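Local coordinates for ferric-siderophore receptor protein (Streptomyces coelicolor, PDB 6ENK) that probably captures iron-loaded hydroxamate siderophores such as ferrioxamine B outside the cell membrane and hands them on for uptake, at residues G67-T72 with L125-E130; D266-T271 with S297-L302. All blocks are in the same frame, centred on the assembly; numbering follows the deposited sequence.

Contact 1 (G67-T72 with L125-E130). With BJ5 (desferrioxamine B), chain E.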
loop_
_atom_site.group_PDB
_atom_site.type_symbol
_atom_site.label_atom_id
_atom_site.label_comp_id
_atom_site.label_asym_id
_atom_site.label_seq_id
_atom_site.Cartn_x
_atom_site.Cartn_y
_atom_site.Cartn_z
ATOM N N GLY A 67 -6.589 17.701 -4.871
ATOM C CA GLY A 67 -5.182 17.729 -4.512
ATOM C C GLY A 67 -4.717 16.400 -3.953
ATOM O O GLY A 67 -5.512 15.633 -3.353
ATOM N N VAL A 68 -3.436 16.134 -4.153
ATOM C CA VAL A 68 -2.813 14.935 -3.610
ATOM C C VAL A 68 -1.521 15.280 -2.897
ATOM O O VAL A 68 -0.902 16.313 -3.171
ATOM C CB VAL A 68 -2.551 13.848 -4.682
ATOM C CG1 VAL A 68 -3.867 13.432 -5.321
ATOM C CG2 VAL A 68 -1.569 14.334 -5.751
ATOM N N PHE A 69 -1.137 14.403 -1.978
ATOM C CA PHE A 69 0.161 14.464 -1.341
ATOM C C PHE A 69 0.710 13.057 -1.153
ATOM O O PHE A 69 -0.025 12.141 -0.715
ATOM C CB PHE A 69 0.079 15.233 -0.013
ATOM C CG PHE A 69 -0.878 14.655 0.987
ATOM C CD1 PHE A 69 -2.228 14.974 0.944
ATOM C CD2 PHE A 69 -0.420 13.841 2.026
ATOM C CE1 PHE A 69 -3.105 14.447 1.893
ATOM C CE2 PHE A 69 -1.296 13.323 2.962
ATOM C CZ PHE A 69 -2.637 13.633 2.903
ATOM N N GLY A 70 1.982 12.878 -1.509
ATOM C CA GLY A 70 2.626 11.564 -1.489
ATOM C C GLY A 70 3.450 11.342 -2.745
ATOM O O GLY A 70 3.490 12.220 -3.617
ATOM N N PRO A 71 4.129 10.175 -2.841
ATOM C CA PRO A 71 4.843 9.819 -4.081
ATOM C C PRO A 71 3.846 9.847 -5.232
ATOM O O PRO A 71 2.921 9.036 -5.242
ATOM C CB PRO A 71 5.356 8.390 -3.805
ATOM C CG PRO A 71 5.382 8.296 -2.318
ATOM C CD PRO A 71 4.239 9.105 -1.827
ATOM N N THR A 72 4.012 10.798 -6.167
ATOM C CA THR A 72 3.019 11.020 -7.214
ATOM C C THR A 72 3.593 10.908 -8.601
ATOM O O THR A 72 3.017 10.196 -9.447
ATOM C CB THR A 72 2.306 12.380 -7.039
ATOM O OG1 THR A 72 1.792 12.474 -5.703
ATOM C CG2 THR A 72 1.157 12.508 -8.044
ATOM N N LEU A 125 -2.418 10.270 10.990
ATOM C CA LEU A 125 -2.709 10.491 9.576
ATOM C C LEU A 125 -1.449 10.275 8.751
ATOM O O LEU A 125 -0.471 10.996 8.889
ATOM C CB LEU A 125 -3.241 11.903 9.337
ATOM C CG LEU A 125 -4.533 12.268 10.078
ATOM C CD1 LEU A 125 -5.069 13.615 9.597
ATOM C CD2 LEU A 125 -5.580 11.174 9.940
ATOM N N TRP A 126 -1.493 9.279 7.881
ATOM C CA TRP A 126 -0.323 8.864 7.144
ATOM C C TRP A 126 0.074 9.950 6.170
ATOM O O TRP A 126 -0.782 10.473 5.442
ATOM C CB TRP A 126 -0.637 7.579 6.397
ATOM C CG TRP A 126 0.453 6.965 5.594
ATOM C CD1 TRP A 126 0.462 6.801 4.237
ATOM C CD2 TRP A 126 1.648 6.356 6.082
ATOM N NE1 TRP A 126 1.608 6.147 3.842
ATOM C CE2 TRP A 126 2.356 5.862 4.954
ATOM C CE3 TRP A 126 2.207 6.203 7.347
ATOM C CZ2 TRP A 126 3.562 5.199 5.076
ATOM C CZ3 TRP A 126 3.417 5.547 7.473
ATOM C CH2 TRP A 126 4.088 5.064 6.343
ATOM N N SER A 127 1.354 10.303 6.228
ATOM C CA SER A 127 2.020 11.200 5.290
ATOM C C SER A 127 1.686 12.685 5.499
ATOM O O SER A 127 2.222 13.532 4.765
ATOM C CB SER A 127 1.752 10.770 3.841
ATOM O OG SER A 127 2.670 11.387 2.941
ATOM N N VAL A 128 0.835 13.012 6.487
ATOM C CA VAL A 128 0.596 14.419 6.851
ATOM C C VAL A 128 1.777 14.775 7.725
ATOM O O VAL A 128 1.985 14.103 8.732
ATOM C CB VAL A 128 -0.713 14.630 7.620
ATOM C CG1 VAL A 128 -0.865 16.081 8.044
ATOM C CG2 VAL A 128 -1.910 14.190 6.779
ATOM N N PRO A 129 2.589 15.788 7.325
ATOM C CA PRO A 129 3.841 16.089 8.033
ATOM C C PRO A 129 3.665 16.319 9.537
ATOM O O PRO A 129 2.819 17.124 9.950
ATOM C CB PRO A 129 4.351 17.368 7.352
ATOM C CG PRO A 129 3.699 17.382 6.015
ATOM C CD PRO A 129 2.386 16.678 6.162
ATOM N N GLU A 130 4.466 15.612 10.344
ATOM C CA GLU A 130 4.337 15.696 11.798
ATOM C C GLU A 130 4.475 17.143 12.268
ATOM O O GLU A 130 3.757 17.568 13.177
ATOM C CB GLU A 130 5.335 14.764 12.529
ATOM C CG GLU A 130 4.914 13.297 12.566
ATOM C CD GLU A 130 3.563 13.088 13.243
ATOM O OE1 GLU A 130 3.367 13.649 14.355
ATOM O OE2 GLU A 130 2.690 12.392 12.665
HETATM FE FE BJ5 E . 8.173 2.595 6.490
HETATM O O11 BJ5 E . 8.499 3.966 5.093
HETATM O O12 BJ5 E . 7.418 4.064 7.600
HETATM O O21 BJ5 E . 7.784 1.269 7.894
HETATM O O22 BJ5 E . 6.340 2.221 5.845
HETATM O O31 BJ5 E . 8.981 1.173 5.361
HETATM O O32 BJ5 E . 10.039 2.909 7.134
HETATM N N11 BJ5 E . 7.839 5.006 5.544
HETATM C C11 BJ5 E . 7.494 5.168 6.919
HETATM C C12 BJ5 E . 7.097 6.441 7.596
HETATM C C13 BJ5 E . 7.453 6.450 9.085
HETATM C C14 BJ5 E . 6.331 5.945 9.968
HETATM O O13 BJ5 E . 5.566 6.718 10.543
HETATM N N12 BJ5 E . 6.250 4.626 10.143
HETATM C C15 BJ5 E . 5.490 4.001 11.226
HETATM C C16 BJ5 E . 4.300 3.216 10.740
HETATM C C18 BJ5 E . 5.586 1.105 10.047
HETATM C C17 BJ5 E . 4.589 2.177 9.664
HETATM C C19 BJ5 E . 5.954 0.187 8.892
HETATM N N21 BJ5 E . 6.532 0.927 7.754
HETATM C C21 BJ5 E . 5.794 1.271 6.568
HETATM C C22 BJ5 E . 4.432 0.796 6.177
HETATM C C23 BJ5 E . 4.432 -0.074 4.922
HETATM C C24 BJ5 E . 5.197 -1.359 5.098
HETATM O O23 BJ5 E . 4.680 -2.353 5.582
HETATM N N22 BJ5 E . 6.462 -1.358 4.684
HETATM C C25 BJ5 E . 7.303 -2.545 4.570
HETATM C C26 BJ5 E . 8.763 -2.190 4.516
HETATM C C27 BJ5 E . 9.354 -1.801 5.861
HETATM C C28 BJ5 E . 10.783 -1.298 5.809
HETATM C C29 BJ5 E . 10.967 0.010 5.044
HETATM N N31 BJ5 E . 10.245 1.123 5.676
HETATM C C31 BJ5 E . 10.844 1.984 6.629
HETATM C C32 BJ5 E . 12.266 1.882 7.107
HETATM C C39 BJ5 E . 7.514 6.029 4.558
HETATM C C40 BJ5 E . 8.745 6.699 4.002
HETATM C C41 BJ5 E . 9.828 6.987 5.038
HETATM C C42 BJ5 E . 10.415 8.393 5.000
HETATM C C43 BJ5 E . 11.762 8.485 4.311
HETATM N N44 BJ5 E . 11.919 7.538 3.210
#

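Contact 2 (D266-T271 with S297-L302). With BJ5 (desferrioxamine B), chain E.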
loop_
_atom_site.group_PDB
_atom_site.type_symbol
_atom_site.label_atom_id
_atom_site.label_comp_id
_atom_site.label_asym_id
_atom_site.label_seq_id
_atom_site.Cartn_x
_atom_site.Cartn_y
_atom_site.Cartn_z
ATOM N N ASP A 266 9.572 -4.422 -1.759
ATOM C CA ASP A 266 8.981 -3.101 -1.660
ATOM C C ASP A 266 9.242 -2.256 -2.937
ATOM O O ASP A 266 10.384 -2.078 -3.370
ATOM C CB ASP A 266 9.570 -2.433 -0.423
ATOM C CG ASP A 266 8.881 -1.161 0.004
ATOM O OD1 ASP A 266 7.987 -0.588 -0.662
ATOM O OD2 ASP A 266 9.261 -0.729 1.115
ATOM N N ASP A 267 8.149 -1.736 -3.495
ATOM C CA ASP A 267 8.131 -0.979 -4.749
ATOM C C ASP A 267 8.079 0.542 -4.588
ATOM O O ASP A 267 8.017 1.272 -5.581
ATOM C CB ASP A 267 6.960 -1.479 -5.632
ATOM C CG ASP A 267 5.562 -1.206 -5.027
ATOM O OD1 ASP A 267 5.447 -0.695 -3.893
ATOM O OD2 ASP A 267 4.563 -1.519 -5.699
ATOM N N ARG A 268 8.097 1.031 -3.346
ATOM C CA ARG A 268 7.832 2.442 -3.089
ATOM C C ARG A 268 9.050 3.322 -3.387
ATOM O O ARG A 268 10.196 2.876 -3.333
ATOM C CB ARG A 268 7.352 2.643 -1.642
ATOM C CG ARG A 268 5.978 2.006 -1.375
ATOM C CD ARG A 268 5.538 2.102 0.066
ATOM N NE ARG A 268 6.521 1.453 0.912
ATOM C CZ ARG A 268 6.817 1.765 2.171
ATOM N NH1 ARG A 268 6.142 2.693 2.842
ATOM N NH2 ARG A 268 7.785 1.083 2.773
ATOM N N ALA A 269 8.762 4.582 -3.664
ATOM C CA ALA A 269 9.751 5.586 -4.051
ATOM C C ALA A 269 10.852 5.816 -3.021
ATOM O O ALA A 269 11.910 6.307 -3.366
ATOM C CB ALA A 269 9.053 6.908 -4.345
ATOM N N SER A 270 10.593 5.500 -1.757
ATOM C CA SER A 270 11.618 5.647 -0.718
ATOM C C SER A 270 12.690 4.531 -0.723
ATOM O O SER A 270 13.626 4.586 0.056
ATOM C CB SER A 270 10.937 5.724 0.643
ATOM O OG SER A 270 9.969 4.697 0.793
ATOM N N THR A 271 12.573 3.543 -1.609
ATOM C CA THR A 271 13.294 2.280 -1.447
ATOM C C THR A 271 14.032 1.941 -2.726
ATOM O O THR A 271 13.642 2.348 -3.824
ATOM C CB THR A 271 12.325 1.118 -1.080
ATOM O OG1 THR A 271 11.564 0.714 -2.225
ATOM C CG2 THR A 271 11.385 1.544 0.031
ATOM N N SER A 297 3.781 -4.484 -3.014
ATOM C CA SER A 297 3.299 -3.129 -2.710
ATOM C C SER A 297 2.892 -3.059 -1.236
ATOM O O SER A 297 1.760 -3.419 -0.913
ATOM C CB SER A 297 2.102 -2.776 -3.579
ATOM O OG SER A 297 2.420 -2.788 -4.949
ATOM N N PRO A 298 3.808 -2.626 -0.329
ATOM C CA PRO A 298 3.425 -2.539 1.098
ATOM C C PRO A 298 2.328 -1.524 1.436
ATOM O O PRO A 298 1.752 -1.592 2.523
ATOM C CB PRO A 298 4.745 -2.181 1.818
ATOM C CG PRO A 298 5.820 -2.447 0.842
ATOM C CD PRO A 298 5.217 -2.243 -0.514
ATOM N N GLU A 299 2.058 -0.595 0.518
ATOM C CA GLU A 299 0.908 0.316 0.590
ATOM C C GLU A 299 -0.005 0.063 -0.620
ATOM O O GLU A 299 0.021 0.822 -1.608
ATOM C CB GLU A 299 1.378 1.758 0.569
ATOM C CG GLU A 299 2.233 2.126 1.752
ATOM C CD GLU A 299 2.559 3.609 1.785
ATOM O OE1 GLU A 299 1.641 4.418 1.603
ATOM O OE2 GLU A 299 3.735 3.969 2.015
ATOM N N PRO A 300 -0.808 -1.016 -0.564
ATOM C CA PRO A 300 -1.757 -1.264 -1.659
ATOM C C PRO A 300 -2.631 -0.067 -1.875
ATOM O O PRO A 300 -2.982 0.634 -0.892
ATOM C CB PRO A 300 -2.607 -2.429 -1.138
ATOM C CG PRO A 300 -1.692 -3.150 -0.192
ATOM C CD PRO A 300 -0.929 -2.045 0.487
ATOM N N ILE A 301 -2.937 0.200 -3.143
ATOM C CA ILE A 301 -4.001 1.143 -3.484
ATOM C C ILE A 301 -5.296 0.393 -3.214
ATOM O O ILE A 301 -5.514 -0.707 -3.784
ATOM C CB ILE A 301 -3.907 1.574 -4.956
ATOM C CG1 ILE A 301 -2.588 2.331 -5.181
ATOM C CG2 ILE A 301 -5.105 2.416 -5.370
ATOM C CD1 ILE A 301 -2.173 2.379 -6.647
ATOM N N LEU A 302 -6.137 0.961 -2.351
ATOM C CA LEU A 302 -7.311 0.246 -1.813
ATOM C C LEU A 302 -8.527 0.268 -2.740
ATOM O O LEU A 302 -9.632 0.637 -2.339
ATOM C CB LEU A 302 -7.678 0.767 -0.391
ATOM C CG LEU A 302 -6.550 0.610 0.633
ATOM C CD1 LEU A 302 -6.794 1.470 1.852
ATOM C CD2 LEU A 302 -6.333 -0.853 1.007
HETATM FE FE BJ5 E . 8.173 2.595 6.490
HETATM O O11 BJ5 E . 8.499 3.966 5.093
HETATM O O12 BJ5 E . 7.418 4.064 7.600
HETATM O O21 BJ5 E . 7.784 1.269 7.894
HETATM O O22 BJ5 E . 6.340 2.221 5.845
HETATM O O31 BJ5 E . 8.981 1.173 5.361
HETATM O O32 BJ5 E . 10.039 2.909 7.134
HETATM N N11 BJ5 E . 7.839 5.006 5.544
HETATM C C11 BJ5 E . 7.494 5.168 6.919
HETATM C C12 BJ5 E . 7.097 6.441 7.596
HETATM C C13 BJ5 E . 7.453 6.450 9.085
HETATM C C14 BJ5 E . 6.331 5.945 9.968
HETATM O O13 BJ5 E . 5.566 6.718 10.543
HETATM N N12 BJ5 E . 6.250 4.626 10.143
HETATM C C15 BJ5 E . 5.490 4.001 11.226
HETATM C C16 BJ5 E . 4.300 3.216 10.740
HETATM C C18 BJ5 E . 5.586 1.105 10.047
HETATM C C17 BJ5 E . 4.589 2.177 9.664
HETATM C C19 BJ5 E . 5.954 0.187 8.892
HETATM N N21 BJ5 E . 6.532 0.927 7.754
HETATM C C21 BJ5 E . 5.794 1.271 6.568
HETATM C C22 BJ5 E . 4.432 0.796 6.177
HETATM C C23 BJ5 E . 4.432 -0.074 4.922
HETATM C C24 BJ5 E . 5.197 -1.359 5.098
HETATM O O23 BJ5 E . 4.680 -2.353 5.582
HETATM N N22 BJ5 E . 6.462 -1.358 4.684
HETATM C C25 BJ5 E . 7.303 -2.545 4.570
HETATM C C26 BJ5 E . 8.763 -2.190 4.516
HETATM C C27 BJ5 E . 9.354 -1.801 5.861
HETATM C C28 BJ5 E . 10.783 -1.298 5.809
HETATM C C29 BJ5 E . 10.967 0.010 5.044
HETATM N N31 BJ5 E . 10.245 1.123 5.676
HETATM C C31 BJ5 E . 10.844 1.984 6.629
HETATM C C32 BJ5 E . 12.266 1.882 7.107
HETATM C C39 BJ5 E . 7.514 6.029 4.558
HETATM C C40 BJ5 E . 8.745 6.699 4.002
HETATM C C41 BJ5 E . 9.828 6.987 5.038
HETATM C C42 BJ5 E . 10.415 8.393 5.000
HETATM C C43 BJ5 E . 11.762 8.485 4.311
HETATM N N44 BJ5 E . 11.919 7.538 3.210
HETATM O O HOH W 1 3.271 0.083 -2.211
#

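Contact 1 (G67-T72 with L125-E130)
Phe69, the last residue of strand 67-69, brings the CD2-CE2-CZ side of its ring up to the type II beta turn Leu125-Val128, in the N-terminal lobe of a periplasmic-binding-protein fold. Strand 67-69 belongs to this lobe's parallel sheet, and the turn lies in the loop after strand 113-118. From CB, chi1 of 59° sets CG between the backbone N and the carbonyl carbon and carries the ring toward the turn. CD2 then lies 3.8 Å from Ser127 O, and CE2 comes equally near Trp126 O, which approaches the ring edge close to its plane, where the slightly positive C-H groups suit a carbonyl oxygen. CE2 and CZ, at the far end, meet the CG2 methyl of Val128; a branched apolar residue suits this end, and Leu114 and Val49 add further apolar packing round the ring. Gly70 follows with phi of 136°, where a CB would be jammed against Phe69 O, and its CA passes 4.4 Å from Ser127 OG. The hydroxyl of Ser127 is hydrogen-bonded to Gly99 N. The indole of Trp126 reaches the siderophore, with its NE1 hydrogen-bonded to Glu299 OE1. At the indole's outer end, CH2 stands 3.5 Å from C11 of desferrioxamine B.

Contact 2 (D266-T271 with S297-L302)
Arg268 and Glu299 meet at about a right angle, their guanidinium and carboxylate planes 65° apart. NH1 of Arg268 reaches OE2 of Glu299 at 2.8 Å in a nearly straight salt bridge, in which OE2 offers its anti lone pair and lies close to the guanidinium plane. On another edge of the same guanidinium, Asp266 is gripped side-on: NE goes to OD1, on its syn lone pair, and NH2 goes to OD2 at 2.9 Å. OD1 also accepts the backbone N of Arg268 from above the carboxylate plane, closing an Asx turn, while Ser205 OG holds OD2. A bend at chi3 (-59°) brings the arginine head back edge-on to Asp266, and these bonds fix its rotation. The two segments are loops following the parallel strands 262-266 and 293-296 of the C-terminal lobe, so the network sits at the C-terminal ends of these two neighbouring strands, facing the cleft of a periplasmic binding protein. There the guanidinium meets the iron-bound hydroxamate oxygens of the ligand: NH2 donates to O31 of desferrioxamine B at 2.9 Å and NH1 to O22 at 3.0 Å. Arginine suits this place because its flat, multiply donating head can serve two carboxylates and the anionic hydroxamates together. Pro298 is oriented across Asp266, with its CG 3.2 Å from OD1, and its CB lies over a guanidinium face and 3.4 Å from C24 of desferrioxamine B; a compact, rigid ring suits the place between the Asp266 carboxylate and the ligand. Farther from the ligand, the Asp267 side chain runs alongside Pro298, pointing the other way, and its OD2 accepts the hydroxyl of Ser297 at 2.6 Å, 34° out of the carboxylate plane. A water donates to the other oxygen, OD1, and accepts from Glu299 N.

Contact 1 belongs to the N-terminal lobe and contact 2 to the loops where the C-terminal lobe faces it, their centres about 14 Å apart, and both touch desferrioxamine B. The join is a probable hydrogen bond of 2.8 Å from Trp126 NE1 to Glu299 OE1, so one carboxylate serves the indole with one oxygen and Arg268 with the other. Trp126 CZ2 also lies 4.2 Å from Arg268 NH1, and Pro71 CB packs 4.0 Å from Ala269 CB. Contact 1 brings one indole, Trp126, against the ferric siderophore, while contact 2 places the positive charge of Arg268 next to its iron-binding oxygens; together they line the cleft between the lobes where the ligand lies.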